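PDB 3DCF: transcriptional regulator of the TetR/AcrR family from Thermobifida fusca YX, which probably binds operator DNA as a dimeric transcriptional regulator, most likely a repressor. Local coordinates for residues Y49-I57 and I68-L79; H109-L120 and A199-T207. One frame throughout, in Å; residues are numbered along the deposited sequence.

In the fold
Contact 1 and contact 2 come one after the other along a mostly helical chain without strands and lie on opposite sides of its centre, their own centres about 33 Å apart and their nearest atoms about 14 Å. Contact 1 belongs to the N-terminal, probably DNA-binding part, where the predicted helix-turn-helix meets the start of helix 75-98. That helix leads on to helix 104-121, which in contact 2 packs against helix 199-212 in the C-terminal domain, beside the second subunit. The two contacts thus share no helix. In TetR regulators this second domain usually carries dimerisation and ligand binding, and helix 75-98, followed by a short loop, carries the chain from one to the other.

Contact 1. Residues Y49-I57 and I68-L79; sequences YYATSLDDI and IYYYFKSKEDVL
L54, K75 and Y49 fasten the predicted helix-turn-helix of this TetR-family domain, and the turn leading into it, to the start of helix 75-98. K75 lies between the phenol and the chain leading into helix 54-61. Its CG sits between the backbone N and the carbonyl carbon (chi1 64°), and a bend at chi3 brings the ammonium group to two backbone oxygens: NZ donates to Y49 O at 2.7 Å and to T52 O at 2.6 Å. On the way CE passes over one face of the Y49 ring, 3.8 Å from its centroid, as a CH-pi contact, and NZ adds a cation-pi interaction over the same face. Cut back to an alanine, this position would lose the ammonium group, and both carbonyl oxygens would probably be left without this donor and the ring without its CH-pi and cation-pi partner. Y49 reaches helix 75-98 because its CG is anti to the backbone N (chi1 179°). Its hydroxyl donates to E76 OE2 from above the carboxylate plane, the two flat groups standing 84° apart, while CE1 rests on CD2 of L79. F44 of helix 31-46 also meets this ring. L54 supplies the apolar half. Its two methyls divide the work: CD1 lies against the backbone that links the helices, 3.5 Å from S74 N, and CD2 fits between I68 and V78. I57 adds a looser contact to V78. S74 caps helix 75-98, its OG accepting a weak bond from D77 N at 3.3 Å.

Contact 2. Residues H109-L120 and A199-T207; sequences HALLVEHTRTIL and ADEVVEQIT
L112 O is gripped twice within helix 104-121: T116 OG1 donates to it at 2.6 Å and T116 N at 3.0 Å, from opposite faces of the carbonyl plane. With its hydroxyl turned back on its own helix, T116 offers methyl CG2, anti to the backbone N, to V203 CG2 of helix 199-212, 4.0 Å away. Segments 109-120 and 199-207 run roughly antiparallel, 145° between their directions, their axes 9.6 Å apart at the closest. V203 is the knob of a knobs-into-holes fit, seated among V113, T116, R117 and L120. Its methyls split the hole: CG1 meets V113 CG1 at 3.8 Å, the two valines set roughly perpendicular, and CG2 meets L120 CD1 at 3.5 Å, the leucine and valine lying alongside, pointing opposite ways. L120 CD1 also reaches the CB of A199. Toward the other end T207 turns its CG2 to V113 CG2, 3.7 Å away, and its CB to H109 CE1. V113 CG2 in turn lies over one face of the H109 ring. Y191 packs on L120 and A199, and Y214 of the second subunit on H109 and L112. No hydrogen bond or salt bridge joins the two helices here, so the direct contact between these two segments is apolar packing, chiefly of methyl groups, and the buried T116 hydroxyl is satisfied within its own helix.

Contact 1. Residues Y49-I57 and I68-L79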
loop_
_atom_site.group_PDB
_atom_site.type_symbol
_atom_site.label_atom_id
_atom_site.label_comp_id
_atom_site.label_asym_id
_atom_site.label_seq_id
_atom_site.Cartn_x
_atom_site.Cartn_y
_atom_site.Cartn_z
ATOM N N TYR A 49 -14.943 9.678 16.886
ATOM C CA TYR A 49 -15.835 10.028 15.763
ATOM C C TYR A 49 -17.281 9.525 15.906
ATOM O O TYR A 49 -18.226 10.301 15.700
ATOM C CB TYR A 49 -15.228 9.564 14.418
ATOM C CG TYR A 49 -16.086 9.852 13.191
ATOM C CD1 TYR A 49 -16.098 11.123 12.593
ATOM C CD2 TYR A 49 -16.890 8.847 12.628
ATOM C CE1 TYR A 49 -16.904 11.387 11.460
ATOM C CE2 TYR A 49 -17.694 9.098 11.506
ATOM C CZ TYR A 49 -17.694 10.367 10.923
ATOM O OH TYR A 49 -18.494 10.593 9.822
ATOM N N TYR A 50 -17.441 8.249 16.261
ATOM C CA TYR A 50 -18.780 7.626 16.364
ATOM C C TYR A 50 -19.615 8.083 17.570
ATOM O O TYR A 50 -20.841 7.947 17.539
ATOM C CB TYR A 50 -18.690 6.093 16.310
ATOM C CG TYR A 50 -18.091 5.561 15.012
ATOM C CD1 TYR A 50 -18.895 5.277 13.887
ATOM C CD2 TYR A 50 -16.705 5.345 14.901
ATOM C CE1 TYR A 50 -18.316 4.783 12.670
ATOM C CE2 TYR A 50 -16.125 4.850 13.704
ATOM C CZ TYR A 50 -16.928 4.576 12.601
ATOM O OH TYR A 50 -16.315 4.095 11.464
ATOM N N ALA A 51 -18.956 8.600 18.614
ATOM C CA ALA A 51 -19.627 9.148 19.806
ATOM C C ALA A 51 -19.993 10.645 19.665
ATOM O O ALA A 51 -20.772 11.169 20.476
ATOM C CB ALA A 51 -18.746 8.941 21.052
ATOM N N THR A 52 -19.432 11.315 18.647
ATOM C CA THR A 52 -19.641 12.757 18.385
ATOM C C THR A 52 -20.663 13.000 17.272
ATOM O O THR A 52 -20.535 12.418 16.208
ATOM C CB THR A 52 -18.306 13.428 17.920
ATOM O OG1 THR A 52 -17.244 13.089 18.826
ATOM C CG2 THR A 52 -18.448 14.954 17.819
ATOM N N SER A 53 -21.645 13.872 17.507
ATOM C CA SER A 53 -22.665 14.239 16.494
ATOM C C SER A 53 -22.539 15.721 16.085
ATOM O O SER A 53 -21.677 16.446 16.619
ATOM C CB SER A 53 -24.052 13.968 17.064
ATOM O OG SER A 53 -24.233 14.661 18.278
ATOM N N LEU A 54 -23.361 16.160 15.121
ATOM C CA LEU A 54 -23.408 17.599 14.727
ATOM C C LEU A 54 -23.958 18.501 15.843
ATOM O O LEU A 54 -23.610 19.683 15.902
ATOM C CB LEU A 54 -24.175 17.858 13.408
ATOM C CG LEU A 54 -23.427 17.843 12.060
ATOM C CD1 LEU A 54 -24.429 18.036 10.912
ATOM C CD2 LEU A 54 -22.341 18.929 11.978
ATOM N N ASP A 55 -24.812 17.937 16.699
ATOM C CA ASP A 55 -25.361 18.624 17.895
ATOM C C ASP A 55 -24.265 18.962 18.916
ATOM O O ASP A 55 -24.306 20.024 19.531
ATOM C CB ASP A 55 -26.402 17.732 18.581
ATOM C CG ASP A 55 -27.576 17.425 17.685
ATOM O OD1 ASP A 55 -28.452 18.309 17.556
ATOM O OD2 ASP A 55 -27.615 16.298 17.120
ATOM N N ASP A 56 -23.315 18.034 19.100
ATOM C CA ASP A 56 -22.156 18.217 19.995
ATOM C C ASP A 56 -21.215 19.332 19.508
ATOM O O ASP A 56 -20.764 20.149 20.321
ATOM C CB ASP A 56 -21.343 16.918 20.126
ATOM C CG ASP A 56 -22.118 15.783 20.804
ATOM O OD1 ASP A 56 -22.900 16.050 21.742
ATOM O OD2 ASP A 56 -21.909 14.615 20.402
ATOM N N ILE A 57 -20.933 19.354 18.197
ATOM C CA ILE A 57 -20.055 20.373 17.559
ATOM C C ILE A 57 -20.689 21.759 17.697
ATOM O O ILE A 57 -20.015 22.698 18.109
ATOM C CB ILE A 57 -19.752 20.051 16.054
ATOM C CG1 ILE A 57 -18.954 18.738 15.926
ATOM C CG2 ILE A 57 -18.969 21.193 15.387
ATOM C CD1 ILE A 57 -18.913 18.162 14.502
ATOM N N ILE A 68 -25.421 25.402 12.104
ATOM C CA ILE A 68 -24.378 24.460 11.601
ATOM C C ILE A 68 -24.723 23.868 10.212
ATOM O O ILE A 68 -23.802 23.623 9.417
ATOM C CB ILE A 68 -24.051 23.293 12.630
ATOM C CG1 ILE A 68 -23.441 23.834 13.924
ATOM C CG2 ILE A 68 -23.063 22.266 12.075
ATOM C CD1 ILE A 68 -22.073 24.534 13.777
ATOM N N TYR A 69 -26.018 23.640 9.926
ATOM C CA TYR A 69 -26.476 23.129 8.600
ATOM C C TYR A 69 -26.008 23.973 7.411
ATOM O O TYR A 69 -25.682 23.412 6.362
ATOM C CB TYR A 69 -28.009 22.941 8.512
ATOM C CG TYR A 69 -28.556 21.765 9.290
ATOM C CD1 TYR A 69 -28.152 20.459 9.000
ATOM C CD2 TYR A 69 -29.523 21.947 10.278
ATOM C CE1 TYR A 69 -28.657 19.358 9.714
ATOM C CE2 TYR A 69 -30.052 20.865 10.996
ATOM C CZ TYR A 69 -29.615 19.571 10.715
ATOM O OH TYR A 69 -30.143 18.519 11.430
ATOM N N TYR A 70 -26.001 25.300 7.580
ATOM C CA TYR A 70 -25.506 26.247 6.564
ATOM C C TYR A 70 -24.101 25.875 6.084
ATOM O O TYR A 70 -23.842 25.853 4.879
ATOM C CB TYR A 70 -25.507 27.687 7.112
ATOM C CG TYR A 70 -24.999 28.756 6.148
ATOM C CD1 TYR A 70 -25.820 29.272 5.134
ATOM C CD2 TYR A 70 -23.697 29.270 6.266
ATOM C CE1 TYR A 70 -25.348 30.278 4.240
ATOM C CE2 TYR A 70 -23.211 30.270 5.385
ATOM C CZ TYR A 70 -24.046 30.769 4.377
ATOM O OH TYR A 70 -23.584 31.736 3.512
ATOM N N TYR A 71 -23.220 25.553 7.033
ATOM C CA TYR A 71 -21.833 25.147 6.750
ATOM C C TYR A 71 -21.701 23.624 6.500
ATOM O O TYR A 71 -21.078 23.217 5.513
ATOM C CB TYR A 71 -20.899 25.611 7.878
ATOM C CG TYR A 71 -20.949 27.116 8.120
ATOM C CD1 TYR A 71 -20.284 28.011 7.265
ATOM C CD2 TYR A 71 -21.668 27.649 9.200
ATOM C CE1 TYR A 71 -20.331 29.417 7.483
ATOM C CE2 TYR A 71 -21.725 29.048 9.430
ATOM C CZ TYR A 71 -21.048 29.923 8.570
ATOM O OH TYR A 71 -21.102 31.283 8.787
ATOM N N PHE A 72 -22.294 22.796 7.370
ATOM C CA PHE A 72 -22.201 21.316 7.261
ATOM C C PHE A 72 -23.515 20.604 7.570
ATOM O O PHE A 72 -24.072 20.808 8.652
ATOM C CB PHE A 72 -21.108 20.782 8.201
ATOM C CG PHE A 72 -19.758 21.377 7.946
ATOM C CD1 PHE A 72 -18.996 20.948 6.863
ATOM C CD2 PHE A 72 -19.264 22.403 8.763
ATOM C CE1 PHE A 72 -17.746 21.516 6.600
ATOM C CE2 PHE A 72 -18.017 22.977 8.509
ATOM C CZ PHE A 72 -17.249 22.526 7.420
ATOM N N LYS A 73 -23.972 19.747 6.645
ATOM C CA LYS A 73 -25.240 18.979 6.786
ATOM C C LYS A 73 -25.130 17.567 7.373
ATOM O O LYS A 73 -26.155 16.922 7.632
ATOM C CB LYS A 73 -26.021 18.978 5.466
ATOM C CG LYS A 73 -26.536 20.377 5.154
ATOM C CD LYS A 73 -27.211 20.504 3.813
ATOM C CE LYS A 73 -27.861 21.878 3.684
ATOM N NZ LYS A 73 -26.917 23.003 3.938
ATOM N N SER A 74 -23.898 17.098 7.571
ATOM C CA SER A 74 -23.625 15.832 8.246
ATOM C C SER A 74 -22.211 15.850 8.852
ATOM O O SER A 74 -21.379 16.691 8.500
ATOM C CB SER A 74 -23.802 14.648 7.280
ATOM O OG SER A 74 -22.918 14.738 6.167
ATOM N N LYS A 75 -21.978 14.934 9.791
ATOM C CA LYS A 75 -20.648 14.726 10.398
ATOM C C LYS A 75 -19.610 14.192 9.371
ATOM O O LYS A 75 -18.403 14.413 9.526
ATOM C CB LYS A 75 -20.735 13.794 11.623
ATOM C CG LYS A 75 -21.191 12.350 11.326
ATOM C CD LYS A 75 -21.515 11.560 12.595
ATOM C CE LYS A 75 -20.285 11.169 13.372
ATOM N NZ LYS A 75 -20.700 10.361 14.546
ATOM N N GLU A 76 -20.099 13.494 8.337
ATOM C CA GLU A 76 -19.273 12.978 7.237
ATOM C C GLU A 76 -18.736 14.143 6.400
ATOM O O GLU A 76 -17.565 14.130 6.009
ATOM C CB GLU A 76 -20.049 11.984 6.341
ATOM C CG GLU A 76 -20.337 10.588 6.971
ATOM C CD GLU A 76 -21.406 10.574 8.087
ATOM O OE1 GLU A 76 -22.385 11.359 8.014
ATOM O OE2 GLU A 76 -21.271 9.760 9.036
ATOM N N ASP A 77 -19.599 15.134 6.130
ATOM C CA ASP A 77 -19.197 16.368 5.429
ATOM C C ASP A 77 -18.158 17.156 6.246
ATOM O O ASP A 77 -17.320 17.825 5.650
ATOM C CB ASP A 77 -20.404 17.281 5.106
ATOM C CG ASP A 77 -21.390 16.654 4.114
ATOM O OD1 ASP A 77 -20.943 15.986 3.147
ATOM O OD2 ASP A 77 -22.622 16.843 4.292
ATOM N N VAL A 78 -18.229 17.091 7.587
ATOM C CA VAL A 78 -17.221 17.716 8.467
ATOM C C VAL A 78 -15.904 16.938 8.360
ATOM O O VAL A 78 -14.835 17.547 8.281
ATOM C CB VAL A 78 -17.651 17.790 9.958
ATOM C CG1 VAL A 78 -16.575 18.468 10.783
ATOM C CG2 VAL A 78 -18.972 18.551 10.111
ATOM N N LEU A 79 -15.994 15.604 8.337
ATOM C CA LEU A 79 -14.807 14.761 8.197
ATOM C C LEU A 79 -14.074 14.966 6.849
ATOM O O LEU A 79 -12.830 14.959 6.823
ATOM C CB LEU A 79 -15.139 13.291 8.425
ATOM C CG LEU A 79 -13.948 12.323 8.569
ATOM C CD1 LEU A 79 -12.929 12.733 9.655
ATOM C CD2 LEU A 79 -14.490 10.929 8.850
#

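Contact 2. Residues H109-L120 and A199-T207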
loop_
_atom_site.group_PDB
_atom_site.type_symbol
_atom_site.label_atom_id
_atom_site.label_comp_id
_atom_site.label_asym_id
_atom_site.label_seq_id
_atom_site.Cartn_x
_atom_site.Cartn_y
_atom_site.Cartn_z
ATOM N N HIS A 109 15.020 13.841 -2.088
ATOM C CA HIS A 109 15.263 13.369 -0.724
ATOM C C HIS A 109 14.432 14.132 0.314
ATOM O O HIS A 109 13.770 13.501 1.163
ATOM C CB HIS A 109 16.751 13.420 -0.377
ATOM C CG HIS A 109 17.046 13.077 1.051
ATOM N ND1 HIS A 109 17.120 11.776 1.508
ATOM C CD2 HIS A 109 17.268 13.871 2.130
ATOM C CE1 HIS A 109 17.378 11.783 2.807
ATOM N NE2 HIS A 109 17.476 13.041 3.208
ATOM N N ALA A 110 14.471 15.466 0.239
ATOM C CA ALA A 110 13.700 16.333 1.152
ATOM C C ALA A 110 12.195 16.050 1.074
ATOM O O ALA A 110 11.527 16.045 2.101
ATOM C CB ALA A 110 13.969 17.808 0.851
ATOM N N LEU A 111 11.679 15.825 -0.137
ATOM C CA LEU A 111 10.251 15.491 -0.357
ATOM C C LEU A 111 9.832 14.172 0.318
ATOM O O LEU A 111 8.742 14.104 0.892
ATOM C CB LEU A 111 9.905 15.432 -1.862
ATOM C CG LEU A 111 9.889 16.739 -2.672
ATOM C CD1 LEU A 111 9.839 16.432 -4.184
ATOM C CD2 LEU A 111 8.736 17.635 -2.236
ATOM N N LEU A 112 10.696 13.152 0.252
ATOM C CA LEU A 112 10.436 11.839 0.877
ATOM C C LEU A 112 10.414 11.871 2.414
ATOM O O LEU A 112 9.582 11.194 3.038
ATOM C CB LEU A 112 11.441 10.787 0.380
ATOM C CG LEU A 112 11.283 10.376 -1.094
ATOM C CD1 LEU A 112 12.485 9.516 -1.567
ATOM C CD2 LEU A 112 9.945 9.641 -1.347
ATOM N N VAL A 113 11.341 12.630 3.014
ATOM C CA VAL A 113 11.406 12.814 4.487
ATOM C C VAL A 113 10.136 13.531 4.965
ATOM O O VAL A 113 9.552 13.161 5.981
ATOM C CB VAL A 113 12.633 13.671 4.926
ATOM C CG1 VAL A 113 12.587 13.963 6.438
ATOM C CG2 VAL A 113 13.955 13.000 4.529
ATOM N N GLU A 114 9.742 14.566 4.223
ATOM C CA GLU A 114 8.520 15.339 4.492
ATOM C C GLU A 114 7.255 14.487 4.333
ATOM O O GLU A 114 6.385 14.534 5.191
ATOM C CB GLU A 114 8.454 16.566 3.552
ATOM C CG GLU A 114 7.173 17.413 3.610
ATOM C CD GLU A 114 6.784 17.807 5.026
ATOM O OE1 GLU A 114 7.630 18.327 5.776
ATOM O OE2 GLU A 114 5.623 17.577 5.394
ATOM N N HIS A 115 7.180 13.732 3.234
ATOM C CA HIS A 115 6.023 12.875 2.920
ATOM C C HIS A 115 5.800 11.781 3.973
ATOM O O HIS A 115 4.676 11.611 4.453
ATOM C CB HIS A 115 6.146 12.278 1.508
ATOM C CG HIS A 115 4.940 11.510 1.066
ATOM N ND1 HIS A 115 3.735 12.116 0.775
ATOM C CD2 HIS A 115 4.757 10.187 0.846
ATOM C CE1 HIS A 115 2.857 11.198 0.411
ATOM N NE2 HIS A 115 3.452 10.018 0.447
ATOM N N THR A 116 6.879 11.098 4.353
ATOM C CA THR A 116 6.842 10.039 5.378
ATOM C C THR A 116 6.487 10.591 6.760
ATOM O O THR A 116 5.695 9.972 7.473
ATOM C CB THR A 116 8.177 9.276 5.451
ATOM O OG1 THR A 116 8.632 8.986 4.124
ATOM C CG2 THR A 116 8.010 7.968 6.229
ATOM N N ARG A 117 7.083 11.736 7.133
ATOM C CA ARG A 117 6.741 12.459 8.388
ATOM C C ARG A 117 5.243 12.757 8.442
ATOM O O ARG A 117 4.609 12.544 9.474
ATOM C CB ARG A 117 7.506 13.798 8.544
ATOM C CG ARG A 117 8.907 13.732 9.165
ATOM C CD ARG A 117 9.428 15.157 9.523
ATOM N NE ARG A 117 9.689 16.005 8.343
ATOM C CZ ARG A 117 9.933 17.333 8.343
ATOM N NH1 ARG A 117 9.930 18.060 9.471
ATOM N NH2 ARG A 117 10.162 17.956 7.181
ATOM N N THR A 118 4.698 13.253 7.328
ATOM C CA THR A 118 3.270 13.566 7.224
ATOM C C THR A 118 2.404 12.313 7.355
ATOM O O THR A 118 1.329 12.397 7.958
ATOM C CB THR A 118 2.930 14.303 5.906
ATOM O OG1 THR A 118 3.821 15.412 5.754
ATOM C CG2 THR A 118 1.475 14.807 5.890
ATOM N N ILE A 119 2.862 11.176 6.799
ATOM C CA ILE A 119 2.125 9.892 6.906
ATOM C C ILE A 119 2.030 9.432 8.379
ATOM O O ILE A 119 0.919 9.181 8.879
ATOM C CB ILE A 119 2.741 8.720 6.044
ATOM C CG1 ILE A 119 2.754 9.018 4.532
ATOM C CG2 ILE A 119 1.974 7.421 6.259
ATOM C CD1 ILE A 119 1.423 9.329 3.912
ATOM N N LEU A 120 3.189 9.353 9.050
ATOM C CA LEU A 120 3.283 8.901 10.464
ATOM C C LEU A 120 2.513 9.785 11.468
ATOM O O LEU A 120 2.080 9.293 12.518
ATOM C CB LEU A 120 4.752 8.747 10.899
ATOM C CG LEU A 120 5.612 7.744 10.113
ATOM C CD1 LEU A 120 7.027 7.760 10.654
ATOM C CD2 LEU A 120 5.044 6.315 10.122
ATOM N N ALA A 199 8.957 7.638 15.509
ATOM C CA ALA A 199 8.621 8.169 14.181
ATOM C C ALA A 199 9.855 8.720 13.441
ATOM O O ALA A 199 9.961 8.543 12.232
ATOM C CB ALA A 199 7.527 9.249 14.295
ATOM N N ASP A 200 10.771 9.366 14.180
ATOM C CA ASP A 200 12.028 9.932 13.636
ATOM C C ASP A 200 13.010 8.879 13.126
ATOM O O ASP A 200 13.668 9.097 12.110
ATOM C CB ASP A 200 12.745 10.814 14.683
ATOM C CG ASP A 200 12.008 12.118 14.970
ATOM O OD1 ASP A 200 11.664 12.834 14.004
ATOM O OD2 ASP A 200 11.811 12.450 16.164
ATOM N N GLU A 201 13.119 7.761 13.842
ATOM C CA GLU A 201 14.004 6.641 13.458
ATOM C C GLU A 201 13.501 5.932 12.194
ATOM O O GLU A 201 14.302 5.570 11.321
ATOM C CB GLU A 201 14.115 5.601 14.589
ATOM C CG GLU A 201 14.706 6.124 15.896
ATOM C CD GLU A 201 14.522 5.140 17.032
ATOM O OE1 GLU A 201 15.267 4.133 17.086
ATOM O OE2 GLU A 201 13.626 5.384 17.874
ATOM N N VAL A 202 12.177 5.735 12.115
ATOM C CA VAL A 202 11.537 5.085 10.961
ATOM C C VAL A 202 11.667 5.954 9.688
ATOM O O VAL A 202 11.927 5.413 8.616
ATOM C CB VAL A 202 10.051 4.720 11.240
ATOM C CG1 VAL A 202 9.385 4.111 9.993
ATOM C CG2 VAL A 202 9.946 3.759 12.427
ATOM N N VAL A 203 11.495 7.277 9.812
ATOM C CA VAL A 203 11.655 8.205 8.677
ATOM C C VAL A 203 13.108 8.222 8.159
ATOM O O VAL A 203 13.344 8.143 6.945
ATOM C CB VAL A 203 11.204 9.651 9.039
ATOM C CG1 VAL A 203 11.546 10.649 7.904
ATOM C CG2 VAL A 203 9.690 9.679 9.379
ATOM N N GLU A 204 14.062 8.299 9.086
ATOM C CA GLU A 204 15.499 8.335 8.766
ATOM C C GLU A 204 15.957 7.059 8.047
ATOM O O GLU A 204 16.646 7.147 7.027
ATOM C CB GLU A 204 16.323 8.546 10.052
ATOM C CG GLU A 204 17.791 8.953 9.859
ATOM C CD GLU A 204 18.719 7.833 9.414
ATOM O OE1 GLU A 204 18.620 6.710 9.969
ATOM O OE2 GLU A 204 19.562 8.093 8.518
ATOM N N GLN A 205 15.585 5.897 8.596
ATOM C CA GLN A 205 15.970 4.588 8.029
ATOM C C GLN A 205 15.332 4.288 6.653
ATOM O O GLN A 205 16.026 3.817 5.742
ATOM C CB GLN A 205 15.700 3.456 9.027
ATOM C CG GLN A 205 16.633 3.488 10.227
ATOM C CD GLN A 205 16.414 2.353 11.228
ATOM O OE1 GLN A 205 15.827 1.311 10.923
ATOM N NE2 GLN A 205 16.915 2.553 12.437
ATOM N N ILE A 206 14.029 4.583 6.514
ATOM C CA ILE A 206 13.300 4.433 5.238
ATOM C C ILE A 206 13.953 5.302 4.154
ATOM O O ILE A 206 14.259 4.800 3.079
ATOM C CB ILE A 206 11.785 4.776 5.364
ATOM C CG1 ILE A 206 11.051 3.666 6.117
ATOM C CG2 ILE A 206 11.121 4.947 3.981
ATOM C CD1 ILE A 206 9.596 4.000 6.460
ATOM N N THR A 207 14.172 6.585 4.452
ATOM C CA THR A 207 14.803 7.521 3.487
ATOM C C THR A 207 16.291 7.164 3.184
ATOM O O THR A 207 16.777 7.399 2.069
ATOM C CB THR A 207 14.637 9.014 3.902
ATOM O OG1 THR A 207 15.269 9.245 5.164
ATOM C CG2 THR A 207 13.152 9.396 3.978
#